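Side-chain contacts in putative adhesin (Bacteroides thetaiotaomicron, PDB 4QDG), which probably serves as an adhesin or anchor subunit of a Bacteroides pilus, as a lipoprotein of the FimB/Mfa2 family: residues H77-G82 and T101-L106; D167-F172 and P287-I292; P251-L256 and E271-E276. All blocks are in the same frame, centred on the assembly; numbering follows the deposited sequence.

Contact 1. Residues H77-G82 and T101-L106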
loop_
_atom_site.group_PDB
_atom_site.type_symbol
_atom_site.label_atom_id
_atom_site.label_comp_id
_atom_site.label_asym_id
_atom_site.label_seq_id
_atom_site.Cartn_x
_atom_site.Cartn_y
_atom_site.Cartn_z
ATOM N N HIS A 77 -18.471 -14.133 9.550
ATOM C CA HIS A 77 -17.587 -12.991 9.321
ATOM C C HIS A 77 -16.465 -13.468 8.414
ATOM O O HIS A 77 -15.817 -14.482 8.704
ATOM C CB HIS A 77 -17.058 -12.372 10.618
ATOM C CG HIS A 77 -16.243 -11.130 10.368
ATOM N ND1 HIS A 77 -16.848 -9.916 10.049
ATOM C CD2 HIS A 77 -14.902 -10.967 10.345
ATOM C CE1 HIS A 77 -15.860 -9.071 9.827
ATOM N NE2 HIS A 77 -14.672 -9.649 10.016
ATOM N N PHE A 78 -16.340 -12.815 7.251
ATOM C CA PHE A 78 -15.381 -13.168 6.212
ATOM C C PHE A 78 -14.254 -12.177 6.121
ATOM O O PHE A 78 -14.500 -10.980 6.154
ATOM C CB PHE A 78 -16.091 -13.234 4.855
ATOM C CG PHE A 78 -17.214 -14.233 4.819
ATOM C CD1 PHE A 78 -16.964 -15.576 4.533
ATOM C CD2 PHE A 78 -18.529 -13.828 5.036
ATOM C CE1 PHE A 78 -18.010 -16.502 4.488
ATOM C CE2 PHE A 78 -19.573 -14.751 4.967
ATOM C CZ PHE A 78 -19.307 -16.084 4.702
ATOM N N VAL A 79 -13.025 -12.661 5.981
ATOM C CA VAL A 79 -11.860 -11.798 5.831
ATOM C C VAL A 79 -11.206 -12.154 4.526
ATOM O O VAL A 79 -10.946 -13.325 4.283
ATOM C CB VAL A 79 -10.871 -11.850 7.046
ATOM C CG1 VAL A 79 -9.703 -10.894 6.835
ATOM C CG2 VAL A 79 -11.584 -11.516 8.358
ATOM N N ALA A 80 -10.968 -11.154 3.668
ATOM C CA ALA A 80 -10.295 -11.365 2.378
ATOM C C ALA A 80 -8.948 -10.687 2.338
ATOM O O ALA A 80 -8.781 -9.559 2.836
ATOM C CB ALA A 80 -11.146 -10.849 1.223
ATOM N N TYR A 81 -7.977 -11.397 1.741
ATOM C CA TYR A 81 -6.643 -10.861 1.499
ATOM C C TYR A 81 -6.305 -11.030 0.068
ATOM O O TYR A 81 -6.583 -12.081 -0.495
ATOM C CB TYR A 81 -5.554 -11.527 2.350
ATOM C CG TYR A 81 -5.569 -11.150 3.813
ATOM C CD1 TYR A 81 -4.961 -9.982 4.261
ATOM C CD2 TYR A 81 -6.141 -11.986 4.757
ATOM C CE1 TYR A 81 -4.948 -9.647 5.615
ATOM C CE2 TYR A 81 -6.114 -11.674 6.114
ATOM C CZ TYR A 81 -5.509 -10.508 6.540
ATOM O OH TYR A 81 -5.506 -10.215 7.875
ATOM N N GLY A 82 -5.698 -10.004 -0.505
ATOM C CA GLY A 82 -5.173 -10.031 -1.856
ATOM C C GLY A 82 -3.665 -9.915 -1.778
ATOM O O GLY A 82 -3.149 -9.131 -0.983
ATOM N N THR A 101 -6.637 -19.521 16.513
ATOM C CA THR A 101 -6.674 -19.328 15.062
ATOM C C THR A 101 -7.900 -18.494 14.681
ATOM O O THR A 101 -8.220 -18.363 13.498
ATOM C CB THR A 101 -6.614 -20.676 14.325
ATOM O OG1 THR A 101 -7.658 -21.556 14.794
ATOM C CG2 THR A 101 -5.234 -21.327 14.440
ATOM N N GLY A 102 -8.525 -17.892 15.691
ATOM C CA GLY A 102 -9.727 -17.083 15.533
ATOM C C GLY A 102 -9.499 -15.752 14.843
ATOM O O GLY A 102 -8.349 -15.321 14.636
ATOM N N TYR A 103 -10.613 -15.087 14.495
ATOM C CA TYR A 103 -10.642 -13.779 13.821
ATOM C C TYR A 103 -9.625 -12.787 14.407
ATOM O O TYR A 103 -8.833 -12.227 13.651
ATOM C CB TYR A 103 -12.064 -13.189 13.881
ATOM C CG TYR A 103 -12.191 -11.741 13.435
ATOM C CD1 TYR A 103 -11.714 -11.326 12.193
ATOM C CD2 TYR A 103 -12.902 -10.821 14.199
ATOM C CE1 TYR A 103 -11.843 -10.002 11.776
ATOM C CE2 TYR A 103 -13.067 -9.504 13.780
ATOM C CZ TYR A 103 -12.533 -9.097 12.571
ATOM O OH TYR A 103 -12.689 -7.791 12.189
ATOM N N THR A 104 -9.605 -12.640 15.736
ATOM C CA THR A 104 -8.774 -11.650 16.431
ATOM C C THR A 104 -7.307 -12.119 16.645
ATOM O O THR A 104 -6.482 -11.334 17.125
ATOM C CB THR A 104 -9.442 -11.224 17.752
ATOM O OG1 THR A 104 -9.526 -12.330 18.638
ATOM C CG2 THR A 104 -10.832 -10.621 17.545
ATOM N N ASP A 105 -6.965 -13.344 16.223
ATOM C CA ASP A 105 -5.613 -13.888 16.384
ATOM C C ASP A 105 -4.765 -13.735 15.112
ATOM O O ASP A 105 -3.558 -13.998 15.128
ATOM C CB ASP A 105 -5.682 -15.368 16.821
ATOM C CG ASP A 105 -6.410 -15.562 18.145
ATOM O OD1 ASP A 105 -6.104 -14.821 19.107
ATOM O OD2 ASP A 105 -7.325 -16.407 18.201
ATOM N N LEU A 106 -5.361 -13.294 14.028
ATOM C CA LEU A 106 -4.587 -13.142 12.824
ATOM C C LEU A 106 -3.780 -11.832 12.786
ATOM O O LEU A 106 -4.218 -10.760 13.225
ATOM C CB LEU A 106 -5.482 -13.262 11.587
ATOM C CG LEU A 106 -4.802 -13.493 10.240
ATOM C CD1 LEU A 106 -3.700 -14.589 10.311
ATOM C CD2 LEU A 106 -5.828 -13.834 9.211
#
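The strand residues His77, Val79 and Tyr81 face the loop residues Tyr103 and Leu106, and the two backbones come closest at His77 and Tyr103, whose CA atoms are 8.3 Å apart, so side chains alone bridge the gap. Strand alternation explains the choice of residues: every second side chain points toward the loop, while Phe78 turns to the other face. His77 meets Tyr103 in a T-shaped (edge-to-face) stack, ring planes at 61° and centroids 4.4 Å apart. Its CD2 stands 3.5 Å above the tyrosine plane, offset toward the rim, and its NE2 lies 3.4 Å from Tyr103 CE1. Both CG atoms are anti to their backbone N (chi1 -175° in His77, 170° in Tyr103), which reaches the rings out toward each other. The polar ends converge on Glu130, whose OE1 is hydrogen-bonded to both His77 NE2 and Tyr103 OH; Thr132 takes up His77 ND1 and so fixes the imidazole's rotation. Beside this pair, Val79 CG2 packs 3.7 Å from Tyr103 CE1, one of valine's two methyls, which comes to the ring obliquely beside the histidine. Farther along, Leu106 CD2 touches Tyr81 CE2 at 3.8 Å. Strand 75-82 pairs antiparallel with strands 38-44 and 127-137, and the loop preceding strand 107-110 covers it, with Leu106 also resting on Leu41 and on Met93 of strand 91-94.

Contact 2. Residues D167-F172 and P287-I292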
loop_
_atom_site.group_PDB
_atom_site.type_symbol
_atom_site.label_atom_id
_atom_site.label_comp_id
_atom_site.label_asym_id
_atom_site.label_seq_id
_atom_site.Cartn_x
_atom_site.Cartn_y
_atom_site.Cartn_z
ATOM N N ASP A 167 21.965 11.067 -9.541
ATOM C CA ASP A 167 21.318 10.217 -8.538
ATOM C C ASP A 167 22.321 9.451 -7.679
ATOM O O ASP A 167 22.033 9.166 -6.520
ATOM C CB ASP A 167 20.378 9.212 -9.214
ATOM C CG ASP A 167 21.110 8.180 -10.046
ATOM O OD1 ASP A 167 21.656 8.554 -11.093
ATOM O OD2 ASP A 167 21.191 7.011 -9.608
ATOM N N LYS A 168 23.485 9.110 -8.262
ATOM C CA LYS A 168 24.543 8.325 -7.635
ATOM C C LYS A 168 25.203 9.083 -6.484
ATOM O O LYS A 168 25.900 8.474 -5.672
ATOM C CB LYS A 168 25.598 7.905 -8.669
ATOM C CG LYS A 168 25.067 6.954 -9.750
ATOM C CD LYS A 168 26.156 6.625 -10.794
ATOM C CE LYS A 168 26.080 7.511 -12.006
ATOM N NZ LYS A 168 26.847 8.768 -11.835
ATOM N N LYS A 169 24.973 10.400 -6.397
ATOM C CA LYS A 169 25.523 11.212 -5.324
ATOM C C LYS A 169 24.671 11.115 -4.044
ATOM O O LYS A 169 25.071 11.653 -3.017
ATOM C CB LYS A 169 25.612 12.683 -5.793
ATOM C CG LYS A 169 26.736 12.950 -6.791
ATOM C CD LYS A 169 26.807 14.425 -7.091
ATOM C CE LYS A 169 28.160 14.818 -7.613
ATOM N NZ LYS A 169 28.146 16.218 -8.111
ATOM N N PHE A 170 23.496 10.435 -4.112
ATOM C CA PHE A 170 22.513 10.396 -3.032
ATOM C C PHE A 170 21.986 9.043 -2.652
ATOM O O PHE A 170 21.837 8.153 -3.482
ATOM C CB PHE A 170 21.293 11.253 -3.408
ATOM C CG PHE A 170 21.634 12.686 -3.721
ATOM C CD1 PHE A 170 21.774 13.622 -2.703
ATOM C CD2 PHE A 170 21.796 13.107 -5.039
ATOM C CE1 PHE A 170 22.039 14.955 -2.995
ATOM C CE2 PHE A 170 22.102 14.436 -5.326
ATOM C CZ PHE A 170 22.214 15.352 -4.304
ATOM N N GLU A 171 21.653 8.937 -1.374
ATOM C CA GLU A 171 21.033 7.802 -0.719
ATOM C C GLU A 171 19.643 8.254 -0.312
ATOM O O GLU A 171 19.478 9.364 0.221
ATOM C CB GLU A 171 21.852 7.352 0.493
ATOM C CG GLU A 171 23.031 6.476 0.132
ATOM C CD GLU A 171 23.905 6.005 1.285
ATOM O OE1 GLU A 171 23.730 6.489 2.431
ATOM O OE2 GLU A 171 24.791 5.156 1.028
ATOM N N PHE A 172 18.645 7.413 -0.598
ATOM C CA PHE A 172 17.236 7.685 -0.311
ATOM C C PHE A 172 16.713 6.641 0.642
ATOM O O PHE A 172 16.995 5.460 0.461
ATOM C CB PHE A 172 16.398 7.677 -1.590
ATOM C CG PHE A 172 16.841 8.651 -2.660
ATOM C CD1 PHE A 172 17.917 8.353 -3.492
ATOM C CD2 PHE A 172 16.097 9.803 -2.927
ATOM C CE1 PHE A 172 18.269 9.217 -4.530
ATOM C CE2 PHE A 172 16.470 10.672 -3.951
ATOM C CZ PHE A 172 17.550 10.379 -4.743
ATOM N N PRO A 287 22.326 25.234 -6.716
ATOM C CA PRO A 287 23.561 24.670 -7.321
ATOM C C PRO A 287 24.475 23.909 -6.358
ATOM O O PRO A 287 25.154 22.987 -6.808
ATOM C CB PRO A 287 24.277 25.890 -7.889
ATOM C CG PRO A 287 23.166 26.841 -8.193
ATOM C CD PRO A 287 22.181 26.662 -7.057
ATOM N N ASN A 288 24.437 24.219 -5.042
ATOM C CA ASN A 288 25.240 23.524 -4.023
ATOM C C ASN A 288 24.595 22.181 -3.590
ATOM O O ASN A 288 25.121 21.506 -2.693
ATOM C CB ASN A 288 25.464 24.431 -2.804
ATOM C CG ASN A 288 24.205 24.909 -2.109
ATOM O OD1 ASN A 288 23.092 24.764 -2.610
ATOM N ND2 ASN A 288 24.355 25.512 -0.941
ATOM N N LEU A 289 23.464 21.804 -4.239
ATOM C CA LEU A 289 22.689 20.582 -4.035
ATOM C C LEU A 289 22.083 20.520 -2.627
ATOM O O LEU A 289 21.991 19.457 -2.004
ATOM C CB LEU A 289 23.506 19.326 -4.385
ATOM C CG LEU A 289 24.086 19.314 -5.803
ATOM C CD1 LEU A 289 25.068 18.199 -5.959
ATOM C CD2 LEU A 289 22.996 19.177 -6.856
ATOM N N GLU A 290 21.617 21.681 -2.158
ATOM C CA GLU A 290 20.890 21.819 -0.907
ATOM C C GLU A 290 19.444 21.998 -1.284
ATOM O O GLU A 290 19.158 22.516 -2.370
ATOM C CB GLU A 290 21.423 22.986 -0.058
ATOM C CG GLU A 290 22.657 22.587 0.739
ATOM C CD GLU A 290 23.291 23.668 1.594
ATOM O OE1 GLU A 290 22.564 24.558 2.097
ATOM O OE2 GLU A 290 24.526 23.601 1.783
ATOM N N TRP A 291 18.531 21.544 -0.435
ATOM C CA TRP A 291 17.117 21.640 -0.754
ATOM C C TRP A 291 16.572 23.068 -0.534
ATOM O O TRP A 291 16.773 23.654 0.536
ATOM C CB TRP A 291 16.332 20.592 0.066
ATOM C CG TRP A 291 14.837 20.708 -0.003
ATOM C CD1 TRP A 291 14.081 20.969 -1.110
ATOM C CD2 TRP A 291 13.915 20.426 1.054
ATOM N NE1 TRP A 291 12.748 20.971 -0.783
ATOM C CE2 TRP A 291 12.611 20.602 0.530
ATOM C CE3 TRP A 291 14.059 20.021 2.390
ATOM C CZ2 TRP A 291 11.459 20.415 1.305
ATOM C CZ3 TRP A 291 12.913 19.819 3.150
ATOM C CH2 TRP A 291 11.635 20.028 2.612
ATOM N N ILE A 292 15.881 23.617 -1.559
ATOM C CA ILE A 292 15.216 24.927 -1.480
ATOM C C ILE A 292 13.879 24.661 -0.779
ATOM O O ILE A 292 12.924 24.160 -1.387
ATOM C CB ILE A 292 15.076 25.609 -2.867
ATOM C CG1 ILE A 292 16.427 25.636 -3.605
ATOM C CG2 ILE A 292 14.477 27.029 -2.719
ATOM C CD1 ILE A 292 16.373 25.968 -5.105
#
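Leu289 meets Phe170 and Lys169 in a small contact with one apolar pair and one loose approach by a lysine end. Leu289 CB lies 4.2 Å from Phe170 CZ, near the plane of the phenyl ring, so the aromatic group offers its far edge and not a face. The torsion of Phe170, with CG anti to the carbonyl carbon (chi1 -57°), carries the ring out from the strand to this meeting. The two side chains approach obliquely, and a leucine suits the place because its branched hydrocarbon can lie against a ring edge without any polar group to satisfy.

The second is a loose approach of the Lys169 chain end: NZ lies 4.2 Å from Leu289 CD1, carried there by a nearly extended chain. This is the exposed margin of the contact, where a lysine can keep its ammonium near solvent.

Backbone bonds shape each partner separately. Phe170 N bonds to Asp167 O at 3.1 Å, closing the 3-10 turn that leads into the strand. On the other side Leu289 adopts positive phi (64°), turning the loop, and Glu290 N makes a weak bond to Asn288 OD1.

Strand 170-176 lies between strands 193-195 and 235-240, and Phe170 is buried there against Val238 of strand 235-240, Ile247 of strand 246-251 and Leu157 of strand 140-159. The loop joining strands 278-285 and 295-298 brings Leu289 to the outer end of that cluster.

Contact 3. Residues P251-L256 and E271-E276. With MG (magnesium ion), chain D.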
loop_
_atom_site.group_PDB
_atom_site.type_symbol
_atom_site.label_atom_id
_atom_site.label_comp_id
_atom_site.label_asym_id
_atom_site.label_seq_id
_atom_site.Cartn_x
_atom_site.Cartn_y
_atom_site.Cartn_z
ATOM N N PRO A 251 8.929 14.700 7.899
ATOM C CA PRO A 251 7.856 13.768 8.269
ATOM C C PRO A 251 6.988 13.569 7.014
ATOM O O PRO A 251 6.196 14.437 6.629
ATOM C CB PRO A 251 7.146 14.471 9.440
ATOM C CG PRO A 251 7.563 15.915 9.363
ATOM C CD PRO A 251 8.612 16.090 8.322
ATOM N N LEU A 252 7.226 12.441 6.337
ATOM C CA LEU A 252 6.615 12.030 5.083
ATOM C C LEU A 252 5.071 12.181 5.043
ATOM O O LEU A 252 4.558 12.694 4.053
ATOM C CB LEU A 252 7.007 10.562 4.774
ATOM C CG LEU A 252 6.364 9.873 3.549
ATOM C CD1 LEU A 252 6.710 10.588 2.222
ATOM C CD2 LEU A 252 6.821 8.457 3.459
ATOM N N ILE A 253 4.356 11.744 6.091
ATOM C CA ILE A 253 2.894 11.747 6.128
ATOM C C ILE A 253 2.338 13.192 6.157
ATOM O O ILE A 253 1.424 13.516 5.377
ATOM C CB ILE A 253 2.356 10.852 7.264
ATOM C CG1 ILE A 253 2.689 9.389 6.919
ATOM C CG2 ILE A 253 0.856 11.054 7.454
ATOM C CD1 ILE A 253 1.901 8.391 7.473
ATOM N N ASN A 254 2.951 14.056 6.958
ATOM C CA ASN A 254 2.613 15.476 7.052
ATOM C C ASN A 254 2.744 16.191 5.713
ATOM O O ASN A 254 1.892 17.009 5.380
ATOM C CB ASN A 254 3.520 16.175 8.069
ATOM C CG ASN A 254 3.281 15.764 9.498
ATOM O OD1 ASN A 254 2.632 14.757 9.805
ATOM N ND2 ASN A 254 3.871 16.503 10.406
ATOM N N TYR A 255 3.798 15.865 4.952
ATOM C CA TYR A 255 4.079 16.462 3.648
ATOM C C TYR A 255 3.044 15.988 2.647
ATOM O O TYR A 255 2.492 16.827 1.972
ATOM C CB TYR A 255 5.530 16.157 3.202
ATOM C CG TYR A 255 6.509 17.201 3.687
ATOM C CD1 TYR A 255 6.783 17.351 5.048
ATOM C CD2 TYR A 255 7.072 18.120 2.805
ATOM C CE1 TYR A 255 7.625 18.362 5.512
ATOM C CE2 TYR A 255 7.881 19.160 3.262
ATOM C CZ TYR A 255 8.178 19.262 4.616
ATOM O OH TYR A 255 9.025 20.250 5.063
ATOM N N LEU A 256 2.646 14.707 2.678
ATOM C CA LEU A 256 1.625 14.207 1.731
ATOM C C LEU A 256 0.257 14.801 2.025
ATOM O O LEU A 256 -0.515 15.042 1.106
ATOM C CB LEU A 256 1.518 12.663 1.710
ATOM C CG LEU A 256 2.781 11.869 1.405
ATOM C CD1 LEU A 256 2.516 10.393 1.579
ATOM C CD2 LEU A 256 3.309 12.167 0.018
ATOM N N GLU A 271 -8.184 7.993 4.742
ATOM C CA GLU A 271 -8.813 7.616 3.457
ATOM C C GLU A 271 -7.939 8.026 2.281
ATOM O O GLU A 271 -7.786 7.254 1.337
ATOM C CB GLU A 271 -10.207 8.240 3.320
ATOM C CG GLU A 271 -10.878 7.942 1.983
ATOM C CD GLU A 271 -12.337 8.339 1.856
ATOM O OE1 GLU A 271 -12.870 8.977 2.788
ATOM O OE2 GLU A 271 -12.951 8.014 0.816
ATOM N N PHE A 272 -7.400 9.248 2.329
ATOM C CA PHE A 272 -6.476 9.807 1.335
ATOM C C PHE A 272 -5.197 8.947 1.297
ATOM O O PHE A 272 -4.744 8.554 0.207
ATOM C CB PHE A 272 -6.156 11.287 1.697
ATOM C CG PHE A 272 -5.080 11.936 0.867
ATOM C CD1 PHE A 272 -5.334 12.335 -0.441
ATOM C CD2 PHE A 272 -3.797 12.121 1.382
ATOM C CE1 PHE A 272 -4.327 12.919 -1.223
ATOM C CE2 PHE A 272 -2.797 12.705 0.607
ATOM C CZ PHE A 272 -3.076 13.113 -0.686
ATOM N N LEU A 273 -4.639 8.627 2.483
ATOM C CA LEU A 273 -3.420 7.803 2.551
ATOM C C LEU A 273 -3.661 6.372 2.074
ATOM O O LEU A 273 -2.715 5.739 1.588
ATOM C CB LEU A 273 -2.823 7.783 3.948
ATOM C CG LEU A 273 -2.353 9.126 4.509
ATOM C CD1 LEU A 273 -2.124 9.012 6.012
ATOM C CD2 LEU A 273 -1.083 9.628 3.771
ATOM N N ASP A 274 -4.928 5.864 2.200
ATOM C CA ASP A 274 -5.262 4.521 1.717
ATOM C C ASP A 274 -5.683 4.531 0.259
ATOM O O ASP A 274 -5.235 3.659 -0.471
ATOM C CB ASP A 274 -6.354 3.844 2.551
ATOM C CG ASP A 274 -6.049 3.669 4.014
ATOM O OD1 ASP A 274 -4.899 3.337 4.336
ATOM O OD2 ASP A 274 -6.995 3.802 4.842
ATOM N N ARG A 275 -6.509 5.498 -0.182
ATOM C CA ARG A 275 -6.980 5.542 -1.586
ATOM C C ARG A 275 -5.842 5.782 -2.593
ATOM O O ARG A 275 -5.882 5.248 -3.684
ATOM C CB ARG A 275 -8.052 6.618 -1.801
ATOM C CG ARG A 275 -9.414 6.242 -1.287
ATOM C CD ARG A 275 -10.432 7.253 -1.782
ATOM N NE ARG A 275 -11.761 6.960 -1.261
ATOM C CZ ARG A 275 -12.646 6.146 -1.840
ATOM N NH1 ARG A 275 -12.366 5.563 -3.004
ATOM N NH2 ARG A 275 -13.826 5.930 -1.273
ATOM N N GLU A 276 -4.876 6.609 -2.235
ATOM C CA GLU A 276 -3.761 6.882 -3.112
ATOM C C GLU A 276 -2.619 5.923 -2.808
ATOM O O GLU A 276 -2.210 5.801 -1.658
ATOM C CB GLU A 276 -3.291 8.348 -3.013
ATOM C CG GLU A 276 -2.202 8.685 -4.032
ATOM C CD GLU A 276 -2.620 8.462 -5.470
ATOM O OE1 GLU A 276 -3.203 9.396 -6.068
ATOM O OE2 GLU A 276 -2.385 7.346 -5.994
HETATM MG MG MG D . -1.967 4.357 0.010
HETATM O O HOH W 1 -2.323 2.280 -0.454
#
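Leu273 and Phe272 of one helix meet Ile253 and Leu256 of another, the short axes passing 11.5 Å apart at 95°, almost perpendicular. Apolar contacts come first. Ile253 CG2 lies 3.9 Å from Leu273 CD1, with the two side chains crossing at about a right angle; the beta-branch that makes this contact is anti to the backbone N, while CG1 lies beside it. Leu256 CD1 approaches the other methyl, Leu273 CD2, more loosely at 4.3 Å. These branched aliphatic side chains fill the buried space between the two helices. Phe272 extends from its helix with CG anti to N (chi1 172°), and its CE2 comes 3.3 Å from the carbonyl O of Leu256; the ring also meets Trp279.

Ionic pairing lies elsewhere on helix 271-275. Arg275 NE bonds to Glu271 OE2 at 2.6 Å, nearly straight at 161°, in the guanidinium plane and on the carboxylate's anti lone pair. Glu271 and Arg275 stand one turn apart; a weak bond from NH2 reaches the same oxygen, and Tyr27 adds a cation-pi contact to the arginine.

Metal coordination uses the backbone at the helix end. Magnesium is held by Leu273 O and Glu276 O, each at 2.2 Å, by a water and by Asn151 OD1. Leu273 thus serves twice: its side chain packs against helix 252-263 while its carbonyl binds the ion. The chemistry implies that the metal pins the C-terminal turn of helix 269-275 to strand 140-159, and probably offsets the negative end of the helix dipole.

In the fold
Following the chain from the N terminus, contact 1 comes first and closes a short loop of 18 residues, holding the segment that leads into strand 107-110 against strand 75-82. Contact 2 spans 114 residues, joining the start of strand 170-176 to the loop between strands 278-285 and 295-298. Within that span lies contact 3, which joins helices 252-263 and 269-275 across 14 residues: the rest of the first helix, the turn after it and the start of the second. These two nest, while contact 1 stands in series with both. Contacts 1 and 2 lie on opposite sides of the chain's centre, their centres about 45 Å apart. Contacts 2 and 3 touch directly, Trp291 CH2 packing 3.6 Å from Tyr255 OH.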